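Translation initiation factor eIF-2B (Pyrococcus horikoshii, PDB 1VB5) probably takes part in exchanging GDP for GTP on initiation factor 2, as the regulatory subunit of archaeal initiation factor 2B. Local coordinates at residues 2-13 against 27-38; 175-185 against 206-217. All coordinates share one frame; numbering follows the deposited sequence.

Contact 1: 2-13 against 27-38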
loop_
_atom_site.group_PDB
_atom_site.type_symbol
_atom_site.label_atom_id
_atom_site.label_comp_id
_atom_site.label_asym_id
_atom_site.label_seq_id
_atom_site.Cartn_x
_atom_site.Cartn_y
_atom_site.Cartn_z
ATOM N N LEU B 2 -40.149 -4.913 -3.567
ATOM C CA LEU B 2 -39.701 -5.274 -4.943
ATOM C C LEU B 2 -39.715 -6.784 -5.154
ATOM O O LEU B 2 -39.665 -7.552 -4.195
ATOM C CB LEU B 2 -38.282 -4.753 -5.199
ATOM C CG LEU B 2 -38.045 -3.242 -5.181
ATOM C CD1 LEU B 2 -36.566 -2.965 -5.413
ATOM C CD2 LEU B 2 -38.887 -2.568 -6.254
ATOM N N PRO B 3 -39.778 -7.227 -6.422
ATOM C CA PRO B 3 -39.795 -8.649 -6.780
ATOM C C PRO B 3 -38.604 -9.391 -6.178
ATOM O O PRO B 3 -37.595 -8.779 -5.820
ATOM C CB PRO B 3 -39.729 -8.621 -8.305
ATOM C CG PRO B 3 -40.443 -7.352 -8.645
ATOM C CD PRO B 3 -39.887 -6.386 -7.627
ATOM N N GLU B 4 -38.720 -10.710 -6.079
ATOM C CA GLU B 4 -37.648 -11.523 -5.521
ATOM C C GLU B 4 -36.447 -11.563 -6.461
ATOM O O GLU B 4 -35.300 -11.503 -6.014
ATOM C CB GLU B 4 -38.154 -12.944 -5.246
ATOM C CG GLU B 4 -37.122 -13.870 -4.611
ATOM C CD GLU B 4 -36.430 -13.247 -3.407
ATOM O OE1 GLU B 4 -37.129 -12.716 -2.516
ATOM O OE2 GLU B 4 -35.182 -13.295 -3.352
ATOM N N ARG B 5 -36.708 -11.663 -7.761
ATOM C CA ARG B 5 -35.630 -11.701 -8.742
ATOM C C ARG B 5 -34.770 -10.444 -8.640
ATOM O O ARG B 5 -33.542 -10.517 -8.700
ATOM C CB ARG B 5 -36.194 -11.818 -10.158
ATOM C CG ARG B 5 -36.722 -13.196 -10.529
ATOM C CD ARG B 5 -37.265 -13.182 -11.954
ATOM N NE ARG B 5 -37.658 -14.506 -12.430
ATOM C CZ ARG B 5 -38.582 -15.273 -11.857
ATOM N NH1 ARG B 5 -39.221 -14.855 -10.770
ATOM N NH2 ARG B 5 -38.872 -16.460 -12.376
ATOM N N VAL B 6 -35.420 -9.293 -8.488
ATOM C CA VAL B 6 -34.708 -8.026 -8.378
ATOM C C VAL B 6 -33.890 -7.983 -7.090
ATOM O O VAL B 6 -32.701 -7.659 -7.112
ATOM C CB VAL B 6 -35.686 -6.825 -8.393
ATOM C CG1 VAL B 6 -34.923 -5.523 -8.168
ATOM C CG2 VAL B 6 -36.424 -6.776 -9.724
ATOM N N LEU B 7 -34.531 -8.314 -5.972
ATOM C CA LEU B 7 -33.858 -8.318 -4.679
ATOM C C LEU B 7 -32.652 -9.253 -4.668
ATOM O O LEU B 7 -31.687 -9.018 -3.942
ATOM C CB LEU B 7 -34.827 -8.731 -3.570
ATOM C CG LEU B 7 -35.909 -7.718 -3.196
ATOM C CD1 LEU B 7 -36.774 -8.287 -2.081
ATOM C CD2 LEU B 7 -35.264 -6.417 -2.750
ATOM N N GLU B 8 -32.708 -10.314 -5.469
ATOM C CA GLU B 8 -31.602 -11.258 -5.519
ATOM C C GLU B 8 -30.431 -10.684 -6.308
ATOM O O GLU B 8 -29.273 -10.963 -5.999
ATOM C CB GLU B 8 -32.046 -12.585 -6.140
ATOM C CG GLU B 8 -30.999 -13.688 -6.009
ATOM C CD GLU B 8 -30.517 -13.867 -4.571
ATOM O OE1 GLU B 8 -31.358 -14.157 -3.688
ATOM O OE2 GLU B 8 -29.298 -13.715 -4.323
ATOM N N ILE B 9 -30.731 -9.891 -7.332
ATOM C CA ILE B 9 -29.676 -9.282 -8.128
ATOM C C ILE B 9 -29.005 -8.220 -7.263
ATOM O O ILE B 9 -27.791 -8.024 -7.337
ATOM C CB ILE B 9 -30.230 -8.623 -9.415
ATOM C CG1 ILE B 9 -30.926 -9.675 -10.285
ATOM C CG2 ILE B 9 -29.091 -7.980 -10.200
ATOM C CD1 ILE B 9 -31.567 -9.113 -11.545
ATOM N N LEU B 10 -29.799 -7.542 -6.438
ATOM C CA LEU B 10 -29.264 -6.516 -5.553
ATOM C C LEU B 10 -28.235 -7.154 -4.618
ATOM O O LEU B 10 -27.172 -6.583 -4.369
ATOM C CB LEU B 10 -30.389 -5.865 -4.740
ATOM C CG LEU B 10 -31.345 -4.945 -5.512
ATOM C CD1 LEU B 10 -32.415 -4.399 -4.576
ATOM C CD2 LEU B 10 -30.562 -3.799 -6.134
ATOM N N ARG B 11 -28.557 -8.343 -4.114
ATOM C CA ARG B 11 -27.654 -9.065 -3.222
ATOM C C ARG B 11 -26.395 -9.465 -3.982
ATOM O O ARG B 11 -25.280 -9.272 -3.499
ATOM C CB ARG B 11 -28.321 -10.331 -2.670
ATOM C CG ARG B 11 -29.586 -10.095 -1.865
ATOM C CD ARG B 11 -30.048 -11.378 -1.177
ATOM N NE ARG B 11 -31.322 -11.196 -0.483
ATOM C CZ ARG B 11 -32.518 -11.391 -1.034
ATOM N NH1 ARG B 11 -32.619 -11.787 -2.296
ATOM N NH2 ARG B 11 -33.617 -11.178 -0.322
ATOM N N GLU B 12 -26.581 -10.026 -5.174
ATOM C CA GLU B 12 -25.456 -10.461 -5.993
ATOM C C GLU B 12 -24.469 -9.319 -6.243
ATOM O O GLU B 12 -23.254 -9.526 -6.266
ATOM C CB GLU B 12 -25.962 -11.020 -7.322
ATOM C CG GLU B 12 -24.881 -11.667 -8.172
ATOM C CD GLU B 12 -25.445 -12.391 -9.384
ATOM O OE1 GLU B 12 -24.646 -12.981 -10.148
ATOM O OE2 GLU B 12 -26.685 -12.371 -9.574
ATOM N N MET B 13 -24.994 -8.112 -6.428
ATOM C CA MET B 13 -24.144 -6.951 -6.668
ATOM C C MET B 13 -23.417 -6.583 -5.380
ATOM O O MET B 13 -22.231 -6.251 -5.391
ATOM C CB MET B 13 -24.984 -5.755 -7.130
ATOM C CG MET B 13 -25.828 -6.010 -8.375
ATOM S SD MET B 13 -26.684 -4.526 -8.955
ATOM C CE MET B 13 -27.773 -4.230 -7.614
ATOM N N LYS B 27 -25.304 -5.328 -13.921
ATOM C CA LYS B 27 -26.249 -5.984 -13.025
ATOM C C LYS B 27 -27.369 -5.015 -12.659
ATOM O O LYS B 27 -28.524 -5.416 -12.510
ATOM C CB LYS B 27 -25.539 -6.457 -11.752
ATOM C CG LYS B 27 -24.385 -7.424 -11.996
ATOM C CD LYS B 27 -24.854 -8.732 -12.619
ATOM C CE LYS B 27 -25.753 -9.515 -11.670
ATOM N NZ LYS B 27 -26.124 -10.846 -12.233
ATOM N N GLY B 28 -27.020 -3.741 -12.510
ATOM C CA GLY B 28 -28.014 -2.736 -12.178
ATOM C C GLY B 28 -29.042 -2.638 -13.291
ATOM O O GLY B 28 -30.245 -2.541 -13.037
ATOM N N ALA B 29 -28.561 -2.666 -14.532
ATOM C CA ALA B 29 -29.437 -2.596 -15.695
ATOM C C ALA B 29 -30.302 -3.854 -15.731
ATOM O O ALA B 29 -31.487 -3.793 -16.064
ATOM C CB ALA B 29 -28.613 -2.485 -16.971
ATOM N N GLU B 30 -29.700 -4.989 -15.383
ATOM C CA GLU B 30 -30.412 -6.262 -15.354
ATOM C C GLU B 30 -31.549 -6.191 -14.344
ATOM O O GLU B 30 -32.596 -6.809 -14.532
ATOM C CB GLU B 30 -29.470 -7.402 -14.964
ATOM C CG GLU B 30 -28.561 -7.889 -16.079
ATOM C CD GLU B 30 -27.602 -8.977 -15.612
ATOM O OE1 GLU B 30 -28.068 -9.956 -14.980
ATOM O OE2 GLU B 30 -26.385 -8.854 -15.878
ATOM N N ALA B 31 -31.334 -5.439 -13.268
ATOM C CA ALA B 31 -32.346 -5.287 -12.232
ATOM C C ALA B 31 -33.577 -4.599 -12.813
ATOM O O ALA B 31 -34.707 -5.029 -12.582
ATOM C CB ALA B 31 -31.791 -4.473 -11.070
ATOM N N PHE B 32 -33.354 -3.526 -13.568
ATOM C CA PHE B 32 -34.463 -2.798 -14.172
ATOM C C PHE B 32 -35.154 -3.629 -15.253
ATOM O O PHE B 32 -36.371 -3.573 -15.385
ATOM C CB PHE B 32 -33.987 -1.460 -14.750
ATOM C CG PHE B 32 -33.692 -0.421 -13.704
ATOM C CD1 PHE B 32 -32.395 -0.231 -13.233
ATOM C CD2 PHE B 32 -34.716 0.355 -13.173
ATOM C CE1 PHE B 32 -32.123 0.719 -12.248
ATOM C CE2 PHE B 32 -34.457 1.306 -12.188
ATOM C CZ PHE B 32 -33.156 1.488 -11.724
ATOM N N LEU B 33 -34.377 -4.396 -16.016
ATOM C CA LEU B 33 -34.934 -5.252 -17.063
ATOM C C LEU B 33 -35.810 -6.321 -16.426
ATOM O O LEU B 33 -36.814 -6.745 -17.002
ATOM C CB LEU B 33 -33.819 -5.924 -17.868
ATOM C CG LEU B 33 -33.099 -5.058 -18.899
ATOM C CD1 LEU B 33 -31.926 -5.828 -19.488
ATOM C CD2 LEU B 33 -34.077 -4.653 -19.992
ATOM N N THR B 34 -35.412 -6.751 -15.232
ATOM C CA THR B 34 -36.140 -7.760 -14.477
ATOM C C THR B 34 -37.436 -7.160 -13.941
ATOM O O THR B 34 -38.489 -7.792 -13.978
ATOM C CB THR B 34 -35.289 -8.276 -13.293
ATOM O OG1 THR B 34 -34.156 -8.992 -13.800
ATOM C CG2 THR B 34 -36.109 -9.190 -12.391
ATOM N N LEU B 35 -37.344 -5.935 -13.442
ATOM C CA LEU B 35 -38.498 -5.234 -12.900
ATOM C C LEU B 35 -39.614 -5.154 -13.949
ATOM O O LEU B 35 -40.797 -5.269 -13.623
ATOM C CB LEU B 35 -38.083 -3.824 -12.480
ATOM C CG LEU B 35 -39.079 -2.995 -11.673
ATOM C CD1 LEU B 35 -39.269 -3.626 -10.305
ATOM C CD2 LEU B 35 -38.562 -1.573 -11.530
ATOM N N ALA B 36 -39.223 -4.967 -15.207
ATOM C CA ALA B 36 -40.167 -4.855 -16.317
ATOM C C ALA B 36 -40.897 -6.156 -16.657
ATOM O O ALA B 36 -41.888 -6.139 -17.388
ATOM C CB ALA B 36 -39.443 -4.332 -17.556
ATOM N N GLU B 37 -40.411 -7.280 -16.137
ATOM C CA GLU B 37 -41.033 -8.573 -16.410
ATOM C C GLU B 37 -41.891 -9.069 -15.252
ATOM O O GLU B 37 -42.679 -9.997 -15.417
ATOM C CB GLU B 37 -39.970 -9.636 -16.684
ATOM C CG GLU B 37 -38.924 -9.265 -17.711
ATOM C CD GLU B 37 -37.877 -10.352 -17.867
ATOM O OE1 GLU B 37 -37.352 -10.826 -16.833
ATOM O OE2 GLU B 37 -37.573 -10.732 -19.019
ATOM N N GLU B 38 -41.741 -8.456 -14.082
ATOM C CA GLU B 38 -42.483 -8.899 -12.907
ATOM C C GLU B 38 -43.655 -8.035 -12.464
ATOM O O GLU B 38 -44.585 -8.538 -11.835
ATOM C CB GLU B 38 -41.526 -9.055 -11.723
ATOM C CG GLU B 38 -40.344 -9.968 -11.988
ATOM C CD GLU B 38 -40.765 -11.368 -12.380
ATOM O OE1 GLU B 38 -41.528 -11.995 -11.614
ATOM O OE2 GLU B 38 -40.330 -11.843 -13.451
#

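Contact 2: 175-185 against 206-217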
loop_
_atom_site.group_PDB
_atom_site.type_symbol
_atom_site.label_atom_id
_atom_site.label_comp_id
_atom_site.label_asym_id
_atom_site.label_seq_id
_atom_site.Cartn_x
_atom_site.Cartn_y
_atom_site.Cartn_z
ATOM N N CYS B 175 6.932 2.964 -9.233
ATOM C CA CYS B 175 6.528 4.036 -10.175
ATOM C C CYS B 175 7.849 4.331 -10.892
ATOM O O CYS B 175 7.881 4.537 -12.106
ATOM C CB CYS B 175 6.014 5.355 -9.499
ATOM S SG CYS B 175 4.210 5.621 -9.174
ATOM N N ARG B 176 8.935 4.311 -10.119
ATOM C CA ARG B 176 10.289 4.550 -10.616
ATOM C C ARG B 176 10.615 3.814 -11.917
ATOM O O ARG B 176 11.216 4.387 -12.823
ATOM C CB ARG B 176 11.311 4.141 -9.546
ATOM C CG ARG B 176 11.639 5.242 -8.544
ATOM C CD ARG B 176 12.178 4.702 -7.222
ATOM N NE ARG B 176 13.176 3.650 -7.394
ATOM C CZ ARG B 176 13.926 3.162 -6.408
ATOM N NH1 ARG B 176 13.800 3.633 -5.174
ATOM N NH2 ARG B 176 14.801 2.196 -6.654
ATOM N N GLU B 177 10.225 2.547 -11.999
ATOM C CA GLU B 177 10.490 1.732 -13.180
ATOM C C GLU B 177 9.479 1.994 -14.297
ATOM O O GLU B 177 9.773 1.791 -15.471
ATOM C CB GLU B 177 10.443 0.246 -12.804
ATOM C CG GLU B 177 11.192 -0.101 -11.525
ATOM C CD GLU B 177 12.700 0.030 -11.662
ATOM O OE1 GLU B 177 13.397 -0.039 -10.624
ATOM O OE2 GLU B 177 13.189 0.191 -12.805
ATOM N N ALA B 178 8.285 2.437 -13.925
ATOM C CA ALA B 178 7.229 2.692 -14.897
ATOM C C ALA B 178 7.515 3.912 -15.749
ATOM O O ALA B 178 8.287 4.782 -15.354
ATOM C CB ALA B 178 5.895 2.869 -14.182
ATOM N N SER B 179 6.891 3.969 -16.921
ATOM C CA SER B 179 7.048 5.103 -17.823
ATOM C C SER B 179 5.699 5.816 -17.913
ATOM O O SER B 179 5.601 6.939 -18.419
ATOM C CB SER B 179 7.469 4.629 -19.212
ATOM O OG SER B 179 6.466 3.806 -19.781
ATOM N N ILE B 180 4.659 5.148 -17.421
ATOM C CA ILE B 180 3.316 5.706 -17.438
ATOM C C ILE B 180 2.399 4.903 -16.527
ATOM O O ILE B 180 2.564 3.696 -16.371
ATOM C CB ILE B 180 2.738 5.725 -18.879
ATOM C CG1 ILE B 180 1.356 6.378 -18.884
ATOM C CG2 ILE B 180 2.648 4.312 -19.428
ATOM C CD1 ILE B 180 0.817 6.650 -20.292
ATOM N N ALA B 181 1.443 5.588 -15.915
ATOM C CA ALA B 181 0.494 4.955 -15.018
ATOM C C ALA B 181 -0.911 5.124 -15.590
ATOM O O ALA B 181 -1.264 6.198 -16.088
ATOM C CB ALA B 181 0.580 5.593 -13.631
ATOM N N ILE B 182 -1.700 4.056 -15.523
ATOM C CA ILE B 182 -3.065 4.070 -16.019
ATOM C C ILE B 182 -3.956 3.317 -15.044
ATOM O O ILE B 182 -3.801 2.111 -14.861
ATOM C CB ILE B 182 -3.178 3.388 -17.409
ATOM C CG1 ILE B 182 -2.312 4.126 -18.430
ATOM C CG2 ILE B 182 -4.630 3.387 -17.875
ATOM C CD1 ILE B 182 -2.353 3.522 -19.832
ATOM N N VAL B 183 -4.878 4.030 -14.406
ATOM C CA VAL B 183 -5.800 3.409 -13.469
ATOM C C VAL B 183 -7.229 3.726 -13.890
ATOM O O VAL B 183 -7.464 4.618 -14.713
ATOM C CB VAL B 183 -5.579 3.919 -12.022
ATOM C CG1 VAL B 183 -4.135 3.641 -11.586
ATOM C CG2 VAL B 183 -5.886 5.409 -11.931
ATOM N N GLY B 184 -8.181 2.984 -13.340
ATOM C CA GLY B 184 -9.573 3.217 -13.663
ATOM C C GLY B 184 -10.152 4.229 -12.694
ATOM O O GLY B 184 -9.410 4.994 -12.070
ATOM N N ALA B 185 -11.472 4.229 -12.561
ATOM C CA ALA B 185 -12.152 5.144 -11.660
ATOM C C ALA B 185 -13.575 4.679 -11.396
ATOM O O ALA B 185 -14.246 4.154 -12.291
ATOM C CB ALA B 185 -12.173 6.541 -12.255
ATOM N N ALA B 206 3.354 9.162 -5.617
ATOM C CA ALA B 206 4.672 8.635 -5.971
ATOM C C ALA B 206 5.044 8.901 -7.421
ATOM O O ALA B 206 6.184 9.250 -7.739
ATOM C CB ALA B 206 4.722 7.131 -5.697
ATOM N N CYS B 207 4.082 8.720 -8.313
ATOM C CA CYS B 207 4.349 8.940 -9.721
ATOM C C CYS B 207 4.602 10.431 -10.020
ATOM O O CYS B 207 5.399 10.769 -10.898
ATOM C CB CYS B 207 3.193 8.352 -10.541
ATOM S SG CYS B 207 3.223 6.524 -10.761
ATOM N N HIS B 208 3.949 11.327 -9.285
ATOM C CA HIS B 208 4.171 12.761 -9.491
ATOM C C HIS B 208 5.590 13.121 -9.037
ATOM O O HIS B 208 6.291 13.910 -9.673
ATOM C CB HIS B 208 3.167 13.586 -8.681
ATOM C CG HIS B 208 3.498 15.046 -8.609
ATOM N ND1 HIS B 208 3.275 15.918 -9.656
ATOM C CD2 HIS B 208 4.047 15.789 -7.615
ATOM C CE1 HIS B 208 3.668 17.131 -9.309
ATOM N NE2 HIS B 208 4.140 17.080 -8.076
ATOM N N GLU B 209 6.007 12.525 -7.929
ATOM C CA GLU B 209 7.330 12.775 -7.374
ATOM C C GLU B 209 8.420 12.294 -8.322
ATOM O O GLU B 209 9.482 12.906 -8.426
ATOM C CB GLU B 209 7.460 12.062 -6.026
ATOM C CG GLU B 209 8.289 12.805 -5.016
ATOM C CD GLU B 209 7.842 14.246 -4.839
ATOM O OE1 GLU B 209 6.631 14.490 -4.645
ATOM O OE2 GLU B 209 8.712 15.137 -4.885
ATOM N N ASN B 210 8.145 11.205 -9.032
ATOM C CA ASN B 210 9.112 10.638 -9.968
ATOM C C ASN B 210 8.856 11.019 -11.431
ATOM O O ASN B 210 9.415 10.407 -12.344
ATOM C CB ASN B 210 9.138 9.107 -9.814
ATOM C CG ASN B 210 9.685 8.662 -8.454
ATOM O OD1 ASN B 210 10.889 8.745 -8.200
ATOM N ND2 ASN B 210 8.795 8.202 -7.568
ATOM N N ALA B 211 8.017 12.030 -11.649
ATOM C CA ALA B 211 7.703 12.495 -13.001
ATOM C C ALA B 211 7.227 11.385 -13.938
ATOM O O ALA B 211 7.790 11.165 -15.008
ATOM C CB ALA B 211 8.920 13.194 -13.606
ATOM N N ILE B 212 6.184 10.688 -13.517
ATOM C CA ILE B 212 5.597 9.621 -14.307
ATOM C C ILE B 212 4.160 10.040 -14.610
ATOM O O ILE B 212 3.347 10.189 -13.700
ATOM C CB ILE B 212 5.610 8.293 -13.520
ATOM C CG1 ILE B 212 7.059 7.862 -13.304
ATOM C CG2 ILE B 212 4.855 7.208 -14.284
ATOM C CD1 ILE B 212 7.262 7.105 -12.042
ATOM N N PRO B 213 3.840 10.264 -15.892
ATOM C CA PRO B 213 2.479 10.668 -16.257
ATOM C C PRO B 213 1.421 9.711 -15.739
ATOM O O PRO B 213 1.475 8.505 -15.977
ATOM C CB PRO B 213 2.527 10.766 -17.788
ATOM C CG PRO B 213 3.785 10.025 -18.176
ATOM C CD PRO B 213 4.736 10.283 -17.058
ATOM N N PHE B 214 0.456 10.278 -15.028
ATOM C CA PHE B 214 -0.626 9.527 -14.399
ATOM C C PHE B 214 -1.960 9.754 -15.114
ATOM O O PHE B 214 -2.522 10.846 -15.053
ATOM C CB PHE B 214 -0.737 9.985 -12.939
ATOM C CG PHE B 214 -1.611 9.120 -12.075
ATOM C CD1 PHE B 214 -1.072 8.045 -11.374
ATOM C CD2 PHE B 214 -2.956 9.423 -11.903
ATOM C CE1 PHE B 214 -1.858 7.294 -10.508
ATOM C CE2 PHE B 214 -3.755 8.676 -11.039
ATOM C CZ PHE B 214 -3.200 7.609 -10.338
ATOM N N TYR B 215 -2.478 8.719 -15.772
ATOM C CA TYR B 215 -3.751 8.842 -16.479
ATOM C C TYR B 215 -4.855 8.023 -15.840
ATOM O O TYR B 215 -4.618 6.935 -15.305
ATOM C CB TYR B 215 -3.610 8.420 -17.945
ATOM C CG TYR B 215 -2.870 9.413 -18.813
ATOM C CD1 TYR B 215 -1.470 9.449 -18.842
ATOM C CD2 TYR B 215 -3.573 10.322 -19.606
ATOM C CE1 TYR B 215 -0.794 10.370 -19.651
ATOM C CE2 TYR B 215 -2.909 11.245 -20.409
ATOM C CZ TYR B 215 -1.526 11.263 -20.434
ATOM O OH TYR B 215 -0.883 12.152 -21.274
ATOM N N VAL B 216 -6.067 8.556 -15.914
ATOM C CA VAL B 216 -7.238 7.899 -15.362
ATOM C C VAL B 216 -8.188 7.560 -16.507
ATOM O O VAL B 216 -8.473 8.407 -17.350
ATOM C CB VAL B 216 -7.964 8.820 -14.362
ATOM C CG1 VAL B 216 -9.264 8.162 -13.890
ATOM C CG2 VAL B 216 -7.049 9.122 -13.185
ATOM N N ALA B 217 -8.655 6.318 -16.546
ATOM C CA ALA B 217 -9.578 5.891 -17.594
ATOM C C ALA B 217 -10.983 5.859 -17.015
ATOM O O ALA B 217 -11.270 5.072 -16.110
ATOM C CB ALA B 217 -9.191 4.504 -18.101
#

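Contact 1: 2-13 against 27-38
I9 is the knob of this helix pair: its side chain drops among K27, E30, A31 and T34 of the facing helix. Its two branches divide the work. CG1, on the side of the backbone N (chi1 -60°), carries CD1 to within 3.4 Å of T34 OG1, while CG2 lies 3.5 Å from the backbone O of K27. One turn earlier, V6 CG2 slides alongside T34 CG2 at 3.6 Å, and R5 CB presses on the same methyl. The T34 hydroxyl donates to E30 O, which fixes its rotation and turns CG2 toward V6 and R5; that oxygen also receives T34 N from the other face of its plane. Polar groups close both ends. K27 CB lies 3.4 Å from M13 CG, a tight pairing; the chain beyond bends at chi2 and chi3 and brings NZ to E12 OE2, 3.1 Å away, in a salt bridge whose hydrogen bond is weak. E30 OE1 is a second, weak partner. With an alanine at E12, K27 NZ would probably lose its carboxylate across the interface, leaving among these two helices the weak pairing with E30 OE1. At the other end P3 CG rests on E38 CB at 3.7 Å. E38 OE2 lies over one face of the R5 guanidinium, the planes 8° apart, and the long salt bridge from R5 NH1 to E38 OE1 has no N-H aimed at the oxygen. The helix segments run antiparallel at 171°, their axes 8.9 Å apart, and helix 41-58 packs against V6, M13 and F32. The seam is largely apolar, and its edge charges probably contribute attraction rather than directional bonds.

Contact 2: 175-185 against 206-217
C175 and C207 meet through a disulfide, SG to SG 2.1 Å, with the S-S torsion at -93°, near the right angle such bonds prefer. This bond ties the turn before strand 180-183 covalently to the last turn of helix 200-209. C175 SG also touches A206 CB at 3.8 Å. That helix ends in a Schellman motif, with A211 at positive phi and I212 N returning to C207 O. N210 folds back as well: ND2 and N210 N reach A206 O from opposite faces of its plane. I212 points toward 175-185, its CG2 3.8 Å from I180 N.

Beyond I212, strands 180-183 and 214-217 run parallel as neighbours at the middle of the mixed, Rossmann-like sheet. Four backbone bonds alternate between them, from A181 N to P213 O through A217 N to V183 O, all with N-H...O angles of at least 163°. On the face carrying A181, V183 and F214, the phenyl ring spans both neighbours: CD1 lies 3.7 Å from A181 CB and CZ 3.8 Å from V183 CG2, each approaching obliquely. With CG anti to the backbone N (chi1 -168°), the F214 ring is carried across to reach both, and the V183 and F214 side chains cross at about a right angle. T200, L203 and A204 of helix 200-209 cover this face. On the reverse face, I180 CD1 comes obliquely to the Y215 ring, 3.9 Å from CD1, and I182 packs on V122 of helix 120-131. Nearer the helix end, A206 and N210 pack on L202 and Y201 of the second subunit.

The two contacts come in series along the chain, contact 1 closing before contact 2 opens, and they lie on opposite sides of the chain's centre. Their centres are 38 Å apart and their nearest atoms about 15 Å apart, with no touch. They share neither helix nor sheet: contact 1 belongs to the N-terminal helices, where helix 21-38 also packs on the long helix 78-106, whereas contact 2 joins two strands of the seven-stranded sheet and one of its flanking helices. Strand 111-115, the next element after helix 78-106, borders strand 180-183. The protein thus divides into an N-terminal helical part and a Rossmann-like sheet part, the latter touching the second subunit at contact 2.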